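Local structure of succinylglutamate desuccinylase/aspartoacylase (Ruegeria sp. TM1040, 3NA6) at residues A[70-75]-A[85-90]; A[267-272]-A[284-289]. The protein is probably a zinc-dependent hydrolase of the succinylglutamate desuccinylase/aspartoacylase family, cleaving an amide bond in an N-acylated amino acid, though its substrate is not established. All coordinates share one frame; numbering follows the deposited sequence.

Contact 1. Residues A[70-75]-A[85-90]; sequences QELAAT and LIIVPY
With CG anti to its carbonyl carbon (chi1 -79°) and a further bend at chi2 (-75°), Gln70 turns its amide toward Pro89 and Tyr90, while Ile87, its CG1 also opposite the carbonyl carbon, sends CD1 up against the helix at Leu72 and Ala73. At the Gln70 end the amide splits its contacts: OE1 lies 3.6 Å from Pro89 CG, and NE2 comes within 3.0 Å of Tyr90 OH. Amide and phenol ring stand steeply to each other, their side chains crossing at about a right angle. Both polar ends find firmer partners in the second subunit, NE2 of Gln70 bonding to the carbonyl oxygen of Arg292 there and the Tyr90 hydroxyl to that of Ser289. Replacing Gln70 by an alanine is likely to leave the Arg292 carbonyl of that subunit without its amide donor and to open a gap beside Pro89 and the Tyr90 hydroxyl. The Tyr90 ring is further steadied by Pro89, whose CB sits over the centre of one face, and by stacking with Phe96.

Farther along the helix the contact is wholly apolar. Ile87 CD1 is wedged between Leu72 CD2, at 3.7 Å, and Ala73 CB, at 3.9 Å, and the small alanine lets the helix backbone come close, with Ala73 CA 3.7 Å from the same methyl. Leu72 CD2 also reaches Leu85 CD1, and Leu54 and Leu233 touch both leucines. Helix 70-75 and strand 85-88 run at 130° with axes 8.7 Å apart at closest approach, the layered packing of the beta-alpha-beta unit formed by strand 51-55, helix 64-75 and strand 83-88 in the catalytic domain.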
loop_
_atom_site.group_PDB
_atom_site.type_symbol
_atom_site.label_atom_id
_atom_site.label_comp_id
_atom_site.label_asym_id
_atom_site.label_seq_id
_atom_site.Cartn_x
_atom_site.Cartn_y
_atom_site.Cartn_z
ATOM N N GLN A 70 -9.772 -9.767 30.104
ATOM C CA GLN A 70 -9.510 -8.428 30.624
ATOM C C GLN A 70 -10.302 -8.230 31.917
ATOM O O GLN A 70 -9.770 -7.697 32.881
ATOM C CB GLN A 70 -9.856 -7.306 29.644
ATOM C CG GLN A 70 -8.835 -7.063 28.567
ATOM C CD GLN A 70 -7.574 -6.338 29.105
ATOM O OE1 GLN A 70 -6.977 -6.734 30.115
ATOM N NE2 GLN A 70 -7.169 -5.309 28.421
ATOM N N GLU A 71 -11.559 -8.672 31.945
ATOM C CA GLU A 71 -12.372 -8.503 33.161
ATOM C C GLU A 71 -11.792 -9.329 34.313
ATOM O O GLU A 71 -11.659 -8.848 35.430
ATOM C CB GLU A 71 -13.810 -8.901 32.915
ATOM C CG GLU A 71 -14.714 -8.613 34.091
ATOM C CD GLU A 71 -16.094 -9.160 33.900
ATOM O OE1 GLU A 71 -16.913 -8.525 33.203
ATOM O OE2 GLU A 71 -16.366 -10.225 34.460
ATOM N N LEU A 72 -11.414 -10.562 34.023
ATOM C CA LEU A 72 -10.773 -11.405 35.028
ATOM C C LEU A 72 -9.532 -10.724 35.617
ATOM O O LEU A 72 -9.374 -10.672 36.830
ATOM C CB LEU A 72 -10.392 -12.785 34.451
ATOM C CG LEU A 72 -10.015 -13.825 35.529
ATOM C CD1 LEU A 72 -11.266 -14.326 36.277
ATOM C CD2 LEU A 72 -9.254 -14.964 34.923
ATOM N N ALA A 73 -8.694 -10.158 34.764
ATOM C CA ALA A 73 -7.420 -9.586 35.241
ATOM C C ALA A 73 -7.672 -8.329 36.085
ATOM O O ALA A 73 -6.922 -8.035 37.022
ATOM C CB ALA A 73 -6.500 -9.254 34.080
ATOM N N ALA A 74 -8.732 -7.612 35.754
ATOM C CA ALA A 74 -9.016 -6.323 36.389
ATOM C C ALA A 74 -9.852 -6.450 37.650
ATOM O O ALA A 74 -9.890 -5.533 38.429
ATOM C CB ALA A 74 -9.737 -5.403 35.396
ATOM N N THR A 75 -10.556 -7.555 37.840
ATOM C CA THR A 75 -11.543 -7.632 38.918
ATOM C C THR A 75 -11.308 -8.771 39.937
ATOM O O THR A 75 -12.049 -8.899 40.870
ATOM C CB THR A 75 -12.989 -7.723 38.339
ATOM O OG1 THR A 75 -13.187 -8.987 37.711
ATOM C CG2 THR A 75 -13.254 -6.609 37.321
ATOM N N LEU A 85 -3.174 -17.593 38.578
ATOM C CA LEU A 85 -3.667 -17.266 37.242
ATOM C C LEU A 85 -2.581 -16.517 36.454
ATOM O O LEU A 85 -2.099 -15.517 36.912
ATOM C CB LEU A 85 -4.934 -16.403 37.361
ATOM C CG LEU A 85 -6.111 -16.995 38.140
ATOM C CD1 LEU A 85 -7.181 -15.915 38.374
ATOM C CD2 LEU A 85 -6.706 -18.210 37.414
ATOM N N ILE A 86 -2.176 -17.006 35.282
ATOM C CA ILE A 86 -1.324 -16.218 34.368
ATOM C C ILE A 86 -2.237 -15.851 33.189
ATOM O O ILE A 86 -2.643 -16.745 32.405
ATOM C CB ILE A 86 -0.114 -16.990 33.878
ATOM C CG1 ILE A 86 0.748 -17.410 35.067
ATOM C CG2 ILE A 86 0.727 -16.140 32.922
ATOM C CD1 ILE A 86 1.863 -18.415 34.736
ATOM N N ILE A 87 -2.594 -14.562 33.105
ATOM C CA ILE A 87 -3.629 -14.067 32.207
ATOM C C ILE A 87 -2.990 -13.223 31.085
ATOM O O ILE A 87 -2.366 -12.204 31.352
ATOM C CB ILE A 87 -4.623 -13.168 32.956
ATOM C CG1 ILE A 87 -5.117 -13.862 34.235
ATOM C CG2 ILE A 87 -5.773 -12.760 31.996
ATOM C CD1 ILE A 87 -6.085 -13.029 35.119
ATOM N N VAL A 88 -3.176 -13.653 29.845
ATOM C CA VAL A 88 -2.662 -12.962 28.643
ATOM C C VAL A 88 -3.863 -12.794 27.698
ATOM O O VAL A 88 -4.158 -13.669 26.891
ATOM C CB VAL A 88 -1.576 -13.818 27.981
ATOM C CG1 VAL A 88 -0.982 -13.148 26.724
ATOM C CG2 VAL A 88 -0.462 -14.143 28.998
ATOM N N PRO A 89 -4.598 -11.688 27.835
ATOM C CA PRO A 89 -5.828 -11.526 27.030
ATOM C C PRO A 89 -5.578 -11.402 25.536
ATOM O O PRO A 89 -6.448 -11.742 24.742
ATOM C CB PRO A 89 -6.458 -10.239 27.562
ATOM C CG PRO A 89 -5.580 -9.758 28.686
ATOM C CD PRO A 89 -4.328 -10.542 28.715
ATOM N N TYR A 90 -4.405 -10.885 25.176
ATOM C CA TYR A 90 -4.031 -10.662 23.792
ATOM C C TYR A 90 -2.742 -11.442 23.472
ATOM O O TYR A 90 -1.648 -10.935 23.578
ATOM C CB TYR A 90 -3.855 -9.170 23.533
ATOM C CG TYR A 90 -4.905 -8.252 24.083
ATOM C CD1 TYR A 90 -6.242 -8.446 23.810
ATOM C CD2 TYR A 90 -4.544 -7.122 24.817
ATOM C CE1 TYR A 90 -7.234 -7.533 24.281
ATOM C CE2 TYR A 90 -5.496 -6.211 25.284
ATOM C CZ TYR A 90 -6.861 -6.438 25.028
ATOM O OH TYR A 90 -7.807 -5.533 25.492
#

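Contact 2. Residues A[267-272]-A[284-289]; sequences LFEIMI and VARVWS
Glu269 and Arg286 lie side by side with Trp288 on one face of an antiparallel strand pair, and a single carboxylate oxygen ties the three together. The glutamate is extended, CG anti to the backbone N (chi1 -178°), which carries OE1 out to the indole: Trp288 NE1 donates to it over 2.9 Å, almost straight (171°) and in the ring plane. Arg286 is modelled in two conformers; in one, bent at chi3 (-69°), NH2 reaches the same OE1 at 3.1 Å in a salt bridge, on the syn side but tilted out of the carboxylate plane, and the guanidinium has Trp288 CZ2 over one face, toward its rim. Met271, present as selenomethionine, curls at chi2 and chi3, placing SE 3.9 Å from Arg286 NE. The charges continue into the second subunit, where Lys226 meets Glu269 OE2 and Glu71 meets Arg286 NH2.

On the other face Phe268 CE1 packs 3.8 Å from Ala285 CB. Glu269 and Arg286 form a hydrogen-bonded pair, as do Leu267 and Trp288, while Val284 and Ala285 make a classic beta bulge opposite Tyr300. The two strands are the inner pair of a four-stranded antiparallel sheet, between strands 298-301 and 316-317, with Phe268 and Ile270 packed on strand 306-312.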
loop_
_atom_site.group_PDB
_atom_site.type_symbol
_atom_site.label_atom_id
_atom_site.label_comp_id
_atom_site.label_asym_id
_atom_site.label_seq_id
_atom_site.Cartn_x
_atom_site.Cartn_y
_atom_site.Cartn_z
ATOM N N LEU A 267 -21.721 -13.203 -4.367
ATOM C CA LEU A 267 -22.630 -12.761 -3.321
ATOM C C LEU A 267 -23.162 -13.986 -2.589
ATOM O O LEU A 267 -23.831 -14.830 -3.166
ATOM C CB LEU A 267 -23.800 -11.970 -3.933
ATOM C CG LEU A 267 -24.879 -11.419 -2.988
ATOM C CD1 LEU A 267 -24.217 -10.494 -1.995
ATOM C CD2 LEU A 267 -26.038 -10.709 -3.731
ATOM N N PHE A 268 -22.909 -14.050 -1.296
ATOM C CA PHE A 268 -23.201 -15.261 -0.515
ATOM C C PHE A 268 -24.575 -15.160 0.136
ATOM O O PHE A 268 -24.836 -14.221 0.912
ATOM C CB PHE A 268 -22.161 -15.399 0.585
ATOM C CG PHE A 268 -22.305 -16.637 1.409
ATOM C CD1 PHE A 268 -22.126 -17.881 0.833
ATOM C CD2 PHE A 268 -22.594 -16.565 2.749
ATOM C CE1 PHE A 268 -22.207 -19.018 1.550
ATOM C CE2 PHE A 268 -22.713 -17.750 3.495
ATOM C CZ PHE A 268 -22.485 -18.964 2.881
ATOM N N GLU A 269 -25.454 -16.097 -0.196
ATOM C CA GLU A 269 -26.751 -16.180 0.439
ATOM C C GLU A 269 -26.889 -17.491 1.216
ATOM O O GLU A 269 -27.063 -18.569 0.620
ATOM C CB GLU A 269 -27.906 -16.085 -0.554
ATOM C CG GLU A 269 -29.278 -16.142 0.197
ATOM C CD GLU A 269 -30.454 -16.270 -0.703
ATOM O OE1 GLU A 269 -30.234 -16.347 -1.921
ATOM O OE2 GLU A 269 -31.600 -16.316 -0.183
ATOM N N ILE A 270 -26.835 -17.414 2.542
ATOM C CA ILE A 270 -27.054 -18.625 3.358
ATOM C C ILE A 270 -28.563 -18.853 3.427
ATOM O O ILE A 270 -29.333 -17.880 3.355
ATOM C CB ILE A 270 -26.415 -18.495 4.745
ATOM C CG1 ILE A 270 -26.251 -19.890 5.351
ATOM C CG2 ILE A 270 -27.211 -17.568 5.655
ATOM C CD1 ILE A 270 -24.952 -20.131 5.923
HETATM N N MSE A 271 -28.992 -20.109 3.545
HETATM C CA MSE A 271 -30.433 -20.432 3.553
HETATM C C MSE A 271 -31.009 -20.818 4.920
HETATM O O MSE A 271 -32.231 -20.845 5.113
HETATM C CB MSE A 271 -30.722 -21.546 2.553
HETATM C CG MSE A 271 -30.263 -21.224 1.141
HETATM SE SE MSE A 271 -30.911 -19.508 0.396
HETATM C CE MSE A 271 -32.827 -19.777 0.423
ATOM N N ILE A 272 -30.145 -21.155 5.864
ATOM C CA ILE A 272 -30.585 -21.394 7.244
ATOM C C ILE A 272 -29.546 -20.733 8.160
ATOM O O ILE A 272 -28.406 -20.494 7.747
ATOM C CB ILE A 272 -30.754 -22.906 7.594
ATOM C CG1 ILE A 272 -29.403 -23.598 7.723
ATOM C CG2 ILE A 272 -31.742 -23.642 6.603
ATOM C CD1 ILE A 272 -28.605 -23.622 6.489
ATOM N N VAL A 284 -28.407 -25.284 1.444
ATOM C CA VAL A 284 -27.718 -24.640 2.571
ATOM C C VAL A 284 -27.257 -23.216 2.211
ATOM O O VAL A 284 -27.280 -22.299 3.058
ATOM C CB VAL A 284 -26.522 -25.480 2.987
ATOM C CG1 VAL A 284 -25.637 -24.766 3.990
ATOM C CG2 VAL A 284 -27.037 -26.790 3.553
ATOM N N ALA A 285 -26.843 -23.040 0.964
ATOM C CA ALA A 285 -26.358 -21.738 0.500
ATOM C C ALA A 285 -26.477 -21.593 -0.997
ATOM O O ALA A 285 -26.500 -22.611 -1.740
ATOM C CB ALA A 285 -24.925 -21.530 0.922
ATOM N N ARG A 286 -26.565 -20.342 -1.455
ATOM C CA ARG A 286 -26.461 -20.035 -2.880
ATOM C C ARG A 286 -25.457 -18.916 -3.093
ATOM O O ARG A 286 -25.431 -17.946 -2.325
ATOM C CB ARG A 286 -27.811 -19.634 -3.462
ATOM C CG ARG A 286 -28.884 -20.696 -3.289
ATOM C CD ARG A 286 -30.151 -20.358 -4.052
ATOM N NE ARG A 286 -30.850 -19.213 -3.488
ATOM C CZ ARG A 286 -31.985 -18.733 -3.975
ATOM N NH1 ARG A 286 -32.545 -19.318 -5.037
ATOM N NH2 ARG A 286 -32.543 -17.664 -3.420
ATOM N N VAL A 287 -24.637 -19.064 -4.135
ATOM C CA VAL A 287 -23.704 -18.030 -4.561
ATOM C C VAL A 287 -24.194 -17.325 -5.850
ATOM O O VAL A 287 -24.378 -17.979 -6.933
ATOM C CB VAL A 287 -22.274 -18.581 -4.738
ATOM C CG1 VAL A 287 -21.302 -17.410 -5.011
ATOM C CG2 VAL A 287 -21.825 -19.283 -3.445
ATOM N N TRP A 288 -24.451 -16.015 -5.721
ATOM C CA TRP A 288 -24.978 -15.195 -6.827
ATOM C C TRP A 288 -23.795 -14.495 -7.497
ATOM O O TRP A 288 -22.795 -14.195 -6.857
ATOM C CB TRP A 288 -25.973 -14.150 -6.328
ATOM C CG TRP A 288 -27.224 -14.700 -5.743
ATOM C CD1 TRP A 288 -27.447 -15.058 -4.435
ATOM C CD2 TRP A 288 -28.428 -14.996 -6.448
ATOM N NE1 TRP A 288 -28.738 -15.536 -4.292
ATOM C CE2 TRP A 288 -29.347 -15.539 -5.516
ATOM C CE3 TRP A 288 -28.826 -14.852 -7.782
ATOM C CZ2 TRP A 288 -30.646 -15.925 -5.879
ATOM C CZ3 TRP A 288 -30.091 -15.270 -8.143
ATOM C CH2 TRP A 288 -30.991 -15.784 -7.191
ATOM N N SER A 289 -23.919 -14.240 -8.780
ATOM C CA SER A 289 -22.894 -13.551 -9.543
ATOM C C SER A 289 -22.661 -12.193 -8.964
ATOM O O SER A 289 -23.618 -11.410 -8.788
ATOM C CB SER A 289 -23.313 -13.366 -11.011
ATOM O OG SER A 289 -22.374 -12.557 -11.711
#

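Both segments of contact 1 come earlier in the chain than those of contact 2, and the two contacts lie on opposite sides of the chain's centre, their centres 39 Å apart and their nearest atoms about 27 Å apart. They share no sheet: strand 83-88 belongs to the ten-stranded mixed sheet of the catalytic domain, whereas strands 266-270 and 283-288 belong to the small four-stranded antiparallel sheet nearer the C-terminus. What joins them is the assembly. Both segments of contact 1 and the strands of contact 2 meet the second subunit, contact 1 of one copy against contact 2 of the other, so that catalytic domain and C-terminal sheet of different copies are clasped together.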